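Local coordinates for protein LacI family transcription regulator (Bifidobacterium animalis subsp. lactis, PDB 4O5A) that probably binds operator DNA as a dimer and switches transcription in response to a small effector, as LacI-family regulators do, at residues R67-L73 against R102-V108; Y87-L91 against R302-G308; L95-E101 against G308-Q313; A132-L138 against M154-A160. One frame throughout, in Å; residues are numbered along the deposited sequence. Where two conformers were deposited one is given.

Contact 1: residues R67-L73 against R102-V108; sequences RTRRIGL and RDYSLLV
Arg69 reaches across to the carbonyl oxygen of Arg102, which its NH1 meets at 2.6 Å in an almost straight bond lying in the guanidinium plane. A bend at chi3 (83°) folds the chain back for this, and a water joins the same NH1 to Arg102 NE. From Tyr104 onward parallel strand pairing takes over: Ser105 N binds Arg69 O at 2.9 Å, Ile71 N binds Ser105 O, Leu107 N closes on Ile71 O at 2.7 Å, and Leu73 N binds Leu107 O. Over one face of the Tyr104 ring sits Arg69 CA, 3.5 Å from the ring centroid and 14° off its normal, a CH-pi contact. Ile71 CD1 comes within 3.9 Å of Tyr104 CD2. Farther along, Leu73 and Leu106 touch through their CD2 methyls at 4.0 Å, and Leu106 also touches Ile92 of helix 88-99. Asp320 forms salt bridges with both Arg67 NH1 and Arg102 NH1, which probably offsets the like charges of the two guanidinium groups. Strand 105-108 pairs on its far edge with an antiparallel strand of the second subunit. The chemistry thus changes along the contact, from arginines sharing an acid to a regular, buried backbone network that carries the sheet into the dimer interface.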
# COMPACT_ATOMS: atom_id res chain seq x y z
N ARG A 67 -16.35 28.80 0.36
CA ARG A 67 -15.46 27.66 0.19
C ARG A 67 -15.86 26.52 1.12
O ARG A 67 -16.24 26.74 2.27
CB ARG A 67 -14.00 28.05 0.43
CG ARG A 67 -13.42 28.92 -0.68
CD ARG A 67 -12.27 29.79 -0.18
NE ARG A 67 -11.04 29.04 0.02
CZ ARG A 67 -9.91 29.28 -0.64
NH1 ARG A 67 -9.83 30.27 -1.53
NH2 ARG A 67 -8.84 28.54 -0.40
N THR A 68 -15.77 25.30 0.61
CA THR A 68 -16.11 24.12 1.40
C THR A 68 -14.87 23.65 2.14
O THR A 68 -14.96 22.91 3.12
CB THR A 68 -16.61 22.95 0.53
OG1 THR A 68 -15.58 22.57 -0.39
CG2 THR A 68 -17.86 23.34 -0.25
N ARG A 69 -13.70 24.07 1.64
CA ARG A 69 -12.41 23.59 2.13
C ARG A 69 -12.24 22.09 1.96
O ARG A 69 -11.61 21.44 2.79
CB ARG A 69 -12.17 24.03 3.58
CG ARG A 69 -12.42 25.52 3.80
CD ARG A 69 -11.78 26.03 5.08
NE ARG A 69 -10.37 26.33 4.87
CZ ARG A 69 -9.92 27.46 4.33
NH1 ARG A 69 -8.61 27.64 4.16
NH2 ARG A 69 -10.76 28.41 3.95
N ARG A 70 -12.80 21.55 0.88
CA ARG A 70 -12.69 20.13 0.56
C ARG A 70 -12.22 19.97 -0.88
O ARG A 70 -12.58 20.77 -1.74
CB ARG A 70 -14.04 19.42 0.74
CG ARG A 70 -14.54 19.39 2.17
CD ARG A 70 -15.79 18.53 2.32
NE ARG A 70 -16.99 19.14 1.76
CZ ARG A 70 -17.80 19.97 2.44
NH1 ARG A 70 -17.51 20.30 3.69
NH2 ARG A 70 -18.88 20.47 1.86
N ILE A 71 -11.41 18.94 -1.10
CA ILE A 71 -10.98 18.54 -2.43
C ILE A 71 -11.59 17.17 -2.65
O ILE A 71 -11.46 16.31 -1.79
CB ILE A 71 -9.45 18.35 -2.50
CG1 ILE A 71 -8.72 19.62 -2.05
CG2 ILE A 71 -9.02 17.88 -3.89
CD1 ILE A 71 -8.98 20.83 -2.92
N GLY A 72 -12.25 16.96 -3.78
CA GLY A 72 -12.85 15.65 -4.03
C GLY A 72 -11.95 14.67 -4.76
O GLY A 72 -11.24 15.03 -5.71
N LEU A 73 -11.99 13.41 -4.32
CA LEU A 73 -11.26 12.32 -4.96
C LEU A 73 -12.12 11.09 -4.98
O LEU A 73 -12.55 10.61 -3.93
CB LEU A 73 -9.95 12.03 -4.21
CG LEU A 73 -9.16 10.81 -4.68
CD1 LEU A 73 -8.78 10.95 -6.15
CD2 LEU A 73 -7.92 10.64 -3.83
N ARG A 102 -3.55 24.80 4.75
CA ARG A 102 -4.67 25.71 4.52
C ARG A 102 -5.95 25.18 5.17
O ARG A 102 -7.05 25.65 4.84
CB ARG A 102 -4.95 25.87 3.02
CG ARG A 102 -3.76 26.21 2.15
CD ARG A 102 -3.59 27.71 2.03
NE ARG A 102 -4.81 28.38 1.57
CZ ARG A 102 -5.04 28.78 0.31
NH1 ARG A 102 -4.13 28.59 -0.63
NH2 ARG A 102 -6.18 29.39 0.01
N ASP A 103 -5.81 24.19 6.04
CA ASP A 103 -6.96 23.60 6.73
C ASP A 103 -8.01 23.03 5.76
O ASP A 103 -9.22 23.15 5.96
CB ASP A 103 -7.55 24.58 7.73
CG ASP A 103 -6.58 24.89 8.86
OD1 ASP A 103 -6.22 23.95 9.61
OD2 ASP A 103 -6.16 26.06 8.97
N TYR A 104 -7.52 22.41 4.70
CA TYR A 104 -8.36 21.76 3.73
C TYR A 104 -8.41 20.28 4.05
O TYR A 104 -7.50 19.76 4.70
CB TYR A 104 -7.79 21.97 2.32
CG TYR A 104 -8.51 23.05 1.55
CD1 TYR A 104 -8.44 24.37 1.94
CD2 TYR A 104 -9.27 22.73 0.43
CE1 TYR A 104 -9.11 25.36 1.24
CE2 TYR A 104 -9.94 23.72 -0.28
CZ TYR A 104 -9.85 25.02 0.13
OH TYR A 104 -10.51 26.02 -0.55
N SER A 105 -9.46 19.60 3.58
CA SER A 105 -9.61 18.15 3.77
C SER A 105 -9.79 17.49 2.41
O SER A 105 -10.16 18.15 1.44
CB SER A 105 -10.87 17.83 4.59
OG SER A 105 -10.86 18.44 5.86
N LEU A 106 -9.55 16.19 2.36
CA LEU A 106 -9.82 15.42 1.16
C LEU A 106 -11.15 14.68 1.36
O LEU A 106 -11.33 13.99 2.38
CB LEU A 106 -8.71 14.39 0.96
CG LEU A 106 -8.60 13.66 -0.37
CD1 LEU A 106 -8.12 14.61 -1.46
CD2 LEU A 106 -7.64 12.46 -0.24
N LEU A 107 -12.07 14.81 0.41
CA LEU A 107 -13.34 14.10 0.49
C LEU A 107 -13.25 12.89 -0.44
O LEU A 107 -13.07 13.05 -1.65
CB LEU A 107 -14.50 15.01 0.09
CG LEU A 107 -15.89 14.45 0.38
CD1 LEU A 107 -16.16 14.44 1.88
CD2 LEU A 107 -16.96 15.23 -0.35
N VAL A 108 -13.35 11.70 0.13
CA VAL A 108 -13.10 10.47 -0.63
C VAL A 108 -14.37 9.67 -0.82
O VAL A 108 -15.06 9.34 0.15
CB VAL A 108 -12.05 9.60 0.06
CG1 VAL A 108 -11.87 8.27 -0.69
CG2 VAL A 108 -10.73 10.34 0.17
O HOH W 1 -11.50 21.10 5.96
O HOH W 2 -7.17 29.62 3.00

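Contact 2: residues Y87-L91 against R302-G308; sequences YIMRL and RNILESG
Ile304 meets Tyr87, Arg90 and Leu91 together, and it has the most surface buried here, followed by Arg90 and Tyr87. Its two branches divide the work. With CG1 anti to the carbonyl carbon (chi1 -55°) and CD1 extended beyond it, the long branch ends between two partners: Ile304 CD1 meets the edge of the Tyr87 ring, 3.5 Å from Tyr87 CD1, and lies 3.4 Å from Arg90 NH1. The short branch, Ile304 CG2, rests against the first turn of the other helix, 3.5 Å from Leu91 N and 3.7 Å from Arg90 CB. Arg90 therefore lends its aliphatic stem to the packing, while its NH1 bonds to the carbonyl of Asp286. Tyr87 is approached by Arg302, whose guanidinium plane is turned 42° from the ring; a weak hydrogen bond of 3.3 Å runs from Arg302 NH2 to Tyr87 OH, and Glu329 takes the charge of Arg302 in a salt bridge at NE. Asn303 is the N-cap of the second helix, its OD1 accepting from Glu306 N at 3.1 Å. Farther along, Leu91 CD1 lies against Gly308 CA at 3.6 Å. The contact thus joins the beginnings of helices 88-99 and 304-320; strand 156-160 meets it through Leu159, which touches Tyr87 and Leu91, while Leu305 packs on Asp78 of the second subunit.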
# COMPACT_ATOMS: atom_id res chain seq x y z
N TYR A 87 0.80 3.17 -3.98
CA TYR A 87 0.92 4.43 -4.69
C TYR A 87 -0.06 5.48 -4.15
O TYR A 87 0.33 6.60 -3.80
CB TYR A 87 0.65 4.23 -6.18
CG TYR A 87 0.43 5.54 -6.91
CD1 TYR A 87 1.50 6.35 -7.24
CD2 TYR A 87 -0.85 5.96 -7.28
CE1 TYR A 87 1.31 7.55 -7.91
CE2 TYR A 87 -1.04 7.15 -7.95
CZ TYR A 87 0.04 7.94 -8.26
OH TYR A 87 -0.14 9.13 -8.93
N ILE A 88 -1.33 5.12 -4.13
CA ILE A 88 -2.37 6.05 -3.72
C ILE A 88 -2.14 6.52 -2.29
O ILE A 88 -2.37 7.70 -2.00
CB ILE A 88 -3.79 5.43 -3.85
CG1 ILE A 88 -4.12 5.17 -5.32
CG2 ILE A 88 -4.84 6.36 -3.27
CD1 ILE A 88 -4.32 6.45 -6.13
N MSE A 89 -1.67 5.63 -1.41
CA MSE A 89 -1.45 6.06 -0.02
C MSE A 89 -0.39 7.15 0.03
O MSE A 89 -0.53 8.13 0.74
CB MSE A 89 -1.05 4.89 0.89
CG MSE A 89 -2.20 4.25 1.63
SE MSE A 89 -3.66 5.44 2.17
CE MSE A 89 -2.80 6.21 3.75
N ARG A 90 0.67 6.99 -0.75
CA ARG A 90 1.73 8.00 -0.75
C ARG A 90 1.23 9.30 -1.35
O ARG A 90 1.58 10.38 -0.88
CB ARG A 90 2.94 7.53 -1.54
CG ARG A 90 3.79 6.51 -0.85
CD ARG A 90 4.89 6.06 -1.78
NE ARG A 90 5.16 4.64 -1.59
CZ ARG A 90 5.83 3.88 -2.45
NH1 ARG A 90 6.31 4.38 -3.58
NH2 ARG A 90 6.02 2.60 -2.18
N LEU A 91 0.41 9.20 -2.39
CA LEU A 91 -0.17 10.40 -2.99
C LEU A 91 -1.02 11.15 -1.97
O LEU A 91 -0.95 12.38 -1.86
CB LEU A 91 -1.03 10.04 -4.20
CG LEU A 91 -1.37 11.24 -5.08
CD1 LEU A 91 -0.12 11.69 -5.84
CD2 LEU A 91 -2.51 10.91 -6.04
N ARG A 302 9.37 7.02 -8.67
CA ARG A 302 8.68 8.30 -8.84
C ARG A 302 8.56 8.96 -7.48
O ARG A 302 8.37 8.28 -6.46
CB ARG A 302 7.28 8.10 -9.44
CG ARG A 302 7.23 8.17 -10.96
CD ARG A 302 5.80 7.95 -11.50
NE ARG A 302 4.85 8.97 -11.05
CZ ARG A 302 3.74 8.71 -10.37
NH1 ARG A 302 3.43 7.45 -10.07
NH2 ARG A 302 2.93 9.69 -10.00
N ASN A 303 8.66 10.28 -7.45
CA ASN A 303 8.55 10.99 -6.19
C ASN A 303 7.07 11.27 -5.94
O ASN A 303 6.59 12.39 -6.17
CB ASN A 303 9.35 12.29 -6.25
CG ASN A 303 9.46 12.97 -4.90
OD1 ASN A 303 8.73 12.65 -3.95
ND2 ASN A 303 10.37 13.94 -4.81
N ILE A 304 6.35 10.25 -5.47
CA ILE A 304 4.91 10.34 -5.31
C ILE A 304 4.49 11.30 -4.20
O ILE A 304 3.48 11.99 -4.32
CB ILE A 304 4.32 8.96 -4.99
CG1 ILE A 304 4.73 7.97 -6.08
CG2 ILE A 304 2.79 9.05 -4.91
CD1 ILE A 304 4.57 6.51 -5.65
N LEU A 305 5.25 11.33 -3.11
CA LEU A 305 4.98 12.27 -2.03
C LEU A 305 4.97 13.70 -2.55
O LEU A 305 3.98 14.42 -2.37
CB LEU A 305 6.02 12.14 -0.91
CG LEU A 305 5.82 11.05 0.14
CD1 LEU A 305 7.05 11.00 1.05
CD2 LEU A 305 4.57 11.35 0.95
N GLU A 306 6.05 14.11 -3.20
CA GLU A 306 6.14 15.46 -3.74
C GLU A 306 5.12 15.70 -4.85
O GLU A 306 4.65 16.83 -5.03
CB GLU A 306 7.57 15.75 -4.22
CG GLU A 306 7.81 17.18 -4.63
CD GLU A 306 7.40 18.19 -3.57
OE1 GLU A 306 7.65 17.93 -2.37
OE2 GLU A 306 6.82 19.23 -3.95
N SER A 307 4.76 14.65 -5.59
CA SER A 307 3.74 14.79 -6.63
C SER A 307 2.41 15.16 -5.99
O SER A 307 1.68 16.04 -6.47
CB SER A 307 3.58 13.49 -7.42
OG SER A 307 4.62 13.37 -8.38
N GLY A 308 2.11 14.49 -4.89
CA GLY A 308 0.87 14.72 -4.17
C GLY A 308 0.85 16.13 -3.64
O GLY A 308 -0.16 16.81 -3.71

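Contact 3: residues L95-E101 against G308-Q313; sequences LGSALEE and GRLAAQ. With SO4 (sulfate ion), chain E.
Two helices that cover the same face of a parallel sheet, 88-99 and 304-320, meet here through Leu95, Ala98, Gly308 and Ala312. Their short segments approach to 7.1 Å between axes and cross at -41°, a close approach made possible by small residues. Gly308 O lies 3.4 Å from Leu95 CA in a CA-H...O contact, and the methyls of Ala98 and Ala312 touch at 3.7 Å. Leu95 CD2 and Leu99 CD2 each reach Ala312 CB as well. In this Rossmann-like, periplasmic-binding-protein type of fold, helix 304-320 returns from the other half of the chain to pack beside helix 88-99, while Ala311 faces Leu157 and Leu159 of the sheet. At the outer side of the crossing, Arg309 stretches away from its own helix, its chain extended from CG to NE and CG anti to the backbone N (chi1 -175°). Arg309 NH2 and NH1 both grip Glu101 OE2 end-on, NH2 at 2.7 Å on the syn lone pair and NH1 at 2.8 Å. Carboxylate and guanidinium are nearly coplanar, 19° apart. Ser97 OG, which also bonds to Gly94 O, accepts from NH1 in the guanidinium plane. NE and NH2 turn to a sulfate ion, probably from the crystallisation liquor: Arg309 NE meets its O3 at 2.9 Å, and Gln313 NE2 holds its O2.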
# COMPACT_ATOMS: atom_id res chain seq x y z
N LEU A 95 -0.64 14.92 -0.70
CA LEU A 95 -1.75 15.86 -0.80
C LEU A 95 -2.04 16.48 0.56
O LEU A 95 -2.11 17.70 0.69
CB LEU A 95 -3.03 15.15 -1.28
CG LEU A 95 -3.18 14.81 -2.77
CD1 LEU A 95 -4.23 13.71 -2.94
CD2 LEU A 95 -3.60 16.04 -3.58
N GLY A 96 -2.18 15.64 1.57
CA GLY A 96 -2.45 16.10 2.92
C GLY A 96 -1.41 17.06 3.47
O GLY A 96 -1.76 17.97 4.22
N SER A 97 -0.14 16.87 3.11
CA SER A 97 0.92 17.72 3.64
C SER A 97 0.71 19.15 3.19
O SER A 97 1.09 20.09 3.88
CB SER A 97 2.32 17.22 3.27
OG SER A 97 2.70 17.55 1.94
N ALA A 98 0.07 19.33 2.03
CA ALA A 98 -0.19 20.67 1.53
C ALA A 98 -1.58 21.18 1.93
O ALA A 98 -1.73 22.37 2.26
CB ALA A 98 0.01 20.76 0.02
N LEU A 99 -2.58 20.31 1.90
CA LEU A 99 -3.94 20.71 2.27
C LEU A 99 -4.01 21.15 3.73
O LEU A 99 -4.75 22.07 4.07
CB LEU A 99 -4.95 19.60 1.99
CG LEU A 99 -5.05 19.18 0.53
CD1 LEU A 99 -5.96 17.97 0.41
CD2 LEU A 99 -5.56 20.35 -0.34
N GLU A 100 -3.20 20.51 4.60
CA GLU A 100 -3.21 20.86 6.02
C GLU A 100 -2.74 22.28 6.28
O GLU A 100 -3.17 22.91 7.24
CB GLU A 100 -2.36 19.89 6.84
CG GLU A 100 -3.00 18.53 7.05
CD GLU A 100 -4.25 18.60 7.91
OE1 GLU A 100 -4.27 19.40 8.87
OE2 GLU A 100 -5.21 17.84 7.63
N GLU A 101 -1.84 22.76 5.42
CA GLU A 101 -1.34 24.13 5.54
C GLU A 101 -2.46 25.17 5.41
O GLU A 101 -2.31 26.29 5.90
CB GLU A 101 -0.26 24.41 4.47
CG GLU A 101 1.00 23.58 4.65
CD GLU A 101 2.07 23.89 3.61
OE1 GLU A 101 2.39 25.08 3.40
OE2 GLU A 101 2.61 22.94 3.01
N GLY A 308 2.11 14.49 -4.89
CA GLY A 308 0.87 14.72 -4.17
C GLY A 308 0.85 16.13 -3.64
O GLY A 308 -0.16 16.81 -3.71
N ARG A 309 1.98 16.57 -3.10
CA ARG A 309 2.08 17.90 -2.53
C ARG A 309 1.88 18.96 -3.61
O ARG A 309 1.14 19.92 -3.43
CB ARG A 309 3.43 18.06 -1.83
CG ARG A 309 3.60 19.34 -1.10
CD ARG A 309 4.85 19.30 -0.24
NE ARG A 309 5.15 20.64 0.24
CZ ARG A 309 4.51 21.23 1.24
NH1 ARG A 309 3.53 20.61 1.87
NH2 ARG A 309 4.85 22.46 1.60
N LEU A 310 2.53 18.76 -4.76
CA LEU A 310 2.39 19.70 -5.86
C LEU A 310 0.95 19.74 -6.37
O LEU A 310 0.44 20.80 -6.70
CB LEU A 310 3.34 19.32 -6.99
CG LEU A 310 3.58 20.41 -8.02
CD1 LEU A 310 3.89 21.75 -7.34
CD2 LEU A 310 4.73 19.99 -8.92
N ALA A 311 0.30 18.57 -6.42
CA ALA A 311 -1.07 18.49 -6.91
C ALA A 311 -2.02 19.31 -6.05
O ALA A 311 -2.88 20.03 -6.56
CB ALA A 311 -1.54 17.04 -6.96
N ALA A 312 -1.86 19.20 -4.74
CA ALA A 312 -2.69 19.97 -3.81
C ALA A 312 -2.42 21.46 -3.96
O ALA A 312 -3.36 22.28 -4.01
CB ALA A 312 -2.44 19.51 -2.39
N GLN A 313 -1.16 21.84 -4.07
CA GLN A 313 -0.82 23.25 -4.23
C GLN A 313 -1.43 23.81 -5.51
O GLN A 313 -1.91 24.94 -5.52
CB GLN A 313 0.70 23.45 -4.23
CG GLN A 313 1.34 23.10 -2.89
CD GLN A 313 2.85 23.12 -2.93
OE1 GLN A 313 3.46 22.71 -3.91
NE2 GLN A 313 3.46 23.60 -1.84
S SO4 E . 7.32 23.34 -1.27
O1 SO4 E . 8.68 23.53 -1.77
O2 SO4 E . 6.45 24.39 -1.79
O3 SO4 E . 6.84 22.02 -1.66
O4 SO4 E . 7.35 23.43 0.19

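Contact 4: residues A132-L138 against M154-A160; sequences ALLLLNL and MPCLALA
With CG anti to the carbonyl carbon in Leu136 (chi1 -52°) and roughly so in Leu159 (-90°), the two side chains lie next to one another, pointing the same way, their CD2 methyls 3.8 Å apart. Leu134 takes the other course, CG anti to the backbone N, and its CD1 reaches Leu159 CD1 at an oblique angle. Bends at chi2 and chi3 curl selenomethionine Met154 round the start of the opposite strand: CG packs on Leu133 CD1 while SE comes to 3.9 Å from Ala132 CA. Between these groups the backbones pair in parallel. Leu133 N binds Pro155 O and Leu135 N binds Leu157 O, both at 2.9 Å; in return Leu157 N binds Leu133 O and Leu159 N binds Leu135 O. Beyond Leu135 the direct pairing gives way to water: Leu159 O accepts from two waters, each 2.8 Å away, one held by Asn137 N and the other by Leu138 N. The chain still closes over this end, for Leu138 CD2 packs on Ala158 CB at 3.8 Å. Met148 of helix 143-149 covers Leu133, Leu135 and Cys156, whereas Met315 of helix 304-320 covers Leu134 and Leu157. Two adjacent parallel strands linked through helix 143-149 make a beta-alpha-beta crossover, the repeating unit of the alpha/beta subdomains of periplasmic-binding-protein-like regulators.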
# COMPACT_ATOMS: atom_id res chain seq x y z
N ALA A 132 -12.63 21.65 -5.56
CA ALA A 132 -11.86 21.18 -6.71
C ALA A 132 -11.86 19.67 -6.74
O ALA A 132 -12.05 19.02 -5.70
CB ALA A 132 -10.42 21.71 -6.66
N LEU A 133 -11.65 19.11 -7.93
CA LEU A 133 -11.65 17.66 -8.13
C LEU A 133 -10.28 17.21 -8.62
O LEU A 133 -9.66 17.87 -9.45
CB LEU A 133 -12.67 17.27 -9.20
CG LEU A 133 -14.11 17.70 -8.96
CD1 LEU A 133 -14.96 17.33 -10.14
CD2 LEU A 133 -14.59 16.98 -7.73
N LEU A 134 -9.82 16.08 -8.12
CA LEU A 134 -8.57 15.50 -8.54
C LEU A 134 -8.90 14.31 -9.45
O LEU A 134 -9.66 13.43 -9.04
CB LEU A 134 -7.78 15.03 -7.31
CG LEU A 134 -6.45 14.33 -7.54
CD1 LEU A 134 -5.50 15.26 -8.26
CD2 LEU A 134 -5.86 13.89 -6.21
N LEU A 135 -8.36 14.30 -10.67
CA LEU A 135 -8.61 13.22 -11.62
C LEU A 135 -7.38 12.33 -11.80
O LEU A 135 -6.34 12.80 -12.26
CB LEU A 135 -9.02 13.78 -12.98
CG LEU A 135 -10.16 14.79 -13.00
CD1 LEU A 135 -10.40 15.31 -14.41
CD2 LEU A 135 -11.43 14.16 -12.43
N LEU A 136 -7.51 11.06 -11.45
CA LEU A 136 -6.41 10.12 -11.61
C LEU A 136 -6.73 9.08 -12.67
O LEU A 136 -7.90 8.88 -13.03
CB LEU A 136 -6.09 9.41 -10.29
CG LEU A 136 -5.85 10.28 -9.05
CD1 LEU A 136 -5.64 9.39 -7.83
CD2 LEU A 136 -4.68 11.24 -9.24
N ASN A 137 -5.68 8.42 -13.17
CA ASN A 137 -5.83 7.28 -14.07
C ASN A 137 -6.65 7.60 -15.31
O ASN A 137 -7.63 6.92 -15.61
CB ASN A 137 -6.43 6.09 -13.31
CG ASN A 137 -5.58 5.66 -12.15
OD1 ASN A 137 -4.35 5.69 -12.22
ND2 ASN A 137 -6.22 5.27 -11.05
N LEU A 138 -6.23 8.64 -16.01
CA LEU A 138 -6.90 9.05 -17.24
C LEU A 138 -6.75 7.95 -18.29
O LEU A 138 -5.64 7.43 -18.50
CB LEU A 138 -6.32 10.37 -17.75
CG LEU A 138 -6.79 11.65 -17.04
CD1 LEU A 138 -8.29 11.81 -17.17
CD2 LEU A 138 -6.38 11.69 -15.56
N MSE A 154 -16.02 24.40 -12.05
CA MSE A 154 -15.44 23.50 -11.05
C MSE A 154 -13.98 23.24 -11.36
O MSE A 154 -13.66 22.57 -12.35
CB MSE A 154 -16.21 22.17 -10.99
CG MSE A 154 -15.52 21.08 -10.18
SE MSE A 154 -15.39 21.42 -8.25
CE MSE A 154 -17.23 20.94 -7.79
N PRO A 155 -13.07 23.78 -10.52
CA PRO A 155 -11.64 23.53 -10.70
C PRO A 155 -11.31 22.05 -10.70
O PRO A 155 -11.86 21.29 -9.90
CB PRO A 155 -11.02 24.20 -9.47
CG PRO A 155 -11.97 25.34 -9.16
CD PRO A 155 -13.34 24.76 -9.45
N CYS A 156 -10.43 21.64 -11.60
CA CYS A 156 -9.92 20.28 -11.55
C CYS A 156 -8.47 20.22 -11.99
O CYS A 156 -7.96 21.14 -12.64
CB CYS A 156 -10.76 19.33 -12.40
SG CYS A 156 -10.66 19.69 -14.16
N LEU A 157 -7.82 19.12 -11.63
CA LEU A 157 -6.45 18.86 -12.01
C LEU A 157 -6.31 17.38 -12.32
O LEU A 157 -6.78 16.52 -11.56
CB LEU A 157 -5.50 19.21 -10.86
CG LEU A 157 -4.03 18.89 -11.09
CD1 LEU A 157 -3.40 19.94 -11.98
CD2 LEU A 157 -3.30 18.80 -9.76
N ALA A 158 -5.68 17.08 -13.45
CA ALA A 158 -5.44 15.70 -13.83
C ALA A 158 -3.98 15.32 -13.61
O ALA A 158 -3.07 16.12 -13.84
CB ALA A 158 -5.84 15.47 -15.27
N LEU A 159 -3.75 14.09 -13.17
CA LEU A 159 -2.39 13.56 -13.10
C LEU A 159 -2.22 12.55 -14.22
O LEU A 159 -2.64 11.39 -14.10
CB LEU A 159 -2.10 12.91 -11.74
CG LEU A 159 -1.54 13.82 -10.64
CD1 LEU A 159 -2.41 15.06 -10.42
CD2 LEU A 159 -1.37 13.05 -9.34
N ALA A 160 -1.61 12.99 -15.32
CA ALA A 160 -1.50 12.15 -16.51
C ALA A 160 -0.45 12.70 -17.47
O ALA A 160 0.14 13.75 -17.21
CB ALA A 160 -2.83 12.06 -17.21
O HOH W 3 -3.04 9.40 -12.16
O HOH W 4 -3.33 9.06 -15.54

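In the fold
Contacts 1 and 4 are neighbouring strand pairs of one parallel sheet, their centres 14 Å apart, joined where Gly72 N bonds to Ala132 O at 2.8 Å and Leu134 N to Gly72 O at 3.0 Å. Contacts 2 and 3 follow the same two helices, share Gly308 and have centres 11 Å apart. Contact 3 lies against both strand pairs: Leu99 touches Ile71, and Leu95 touches Leu134 and Leu106. Contact 2 touches contact 4, through Leu91 and Leu136, but stays about 5 Å from contact 1 at the nearest atoms. A glycerol, probably from the crystallisation liquor, lies about 3 Å from the Arg90 side chain. Contacts 1, 2 and 3 also touch the second subunit.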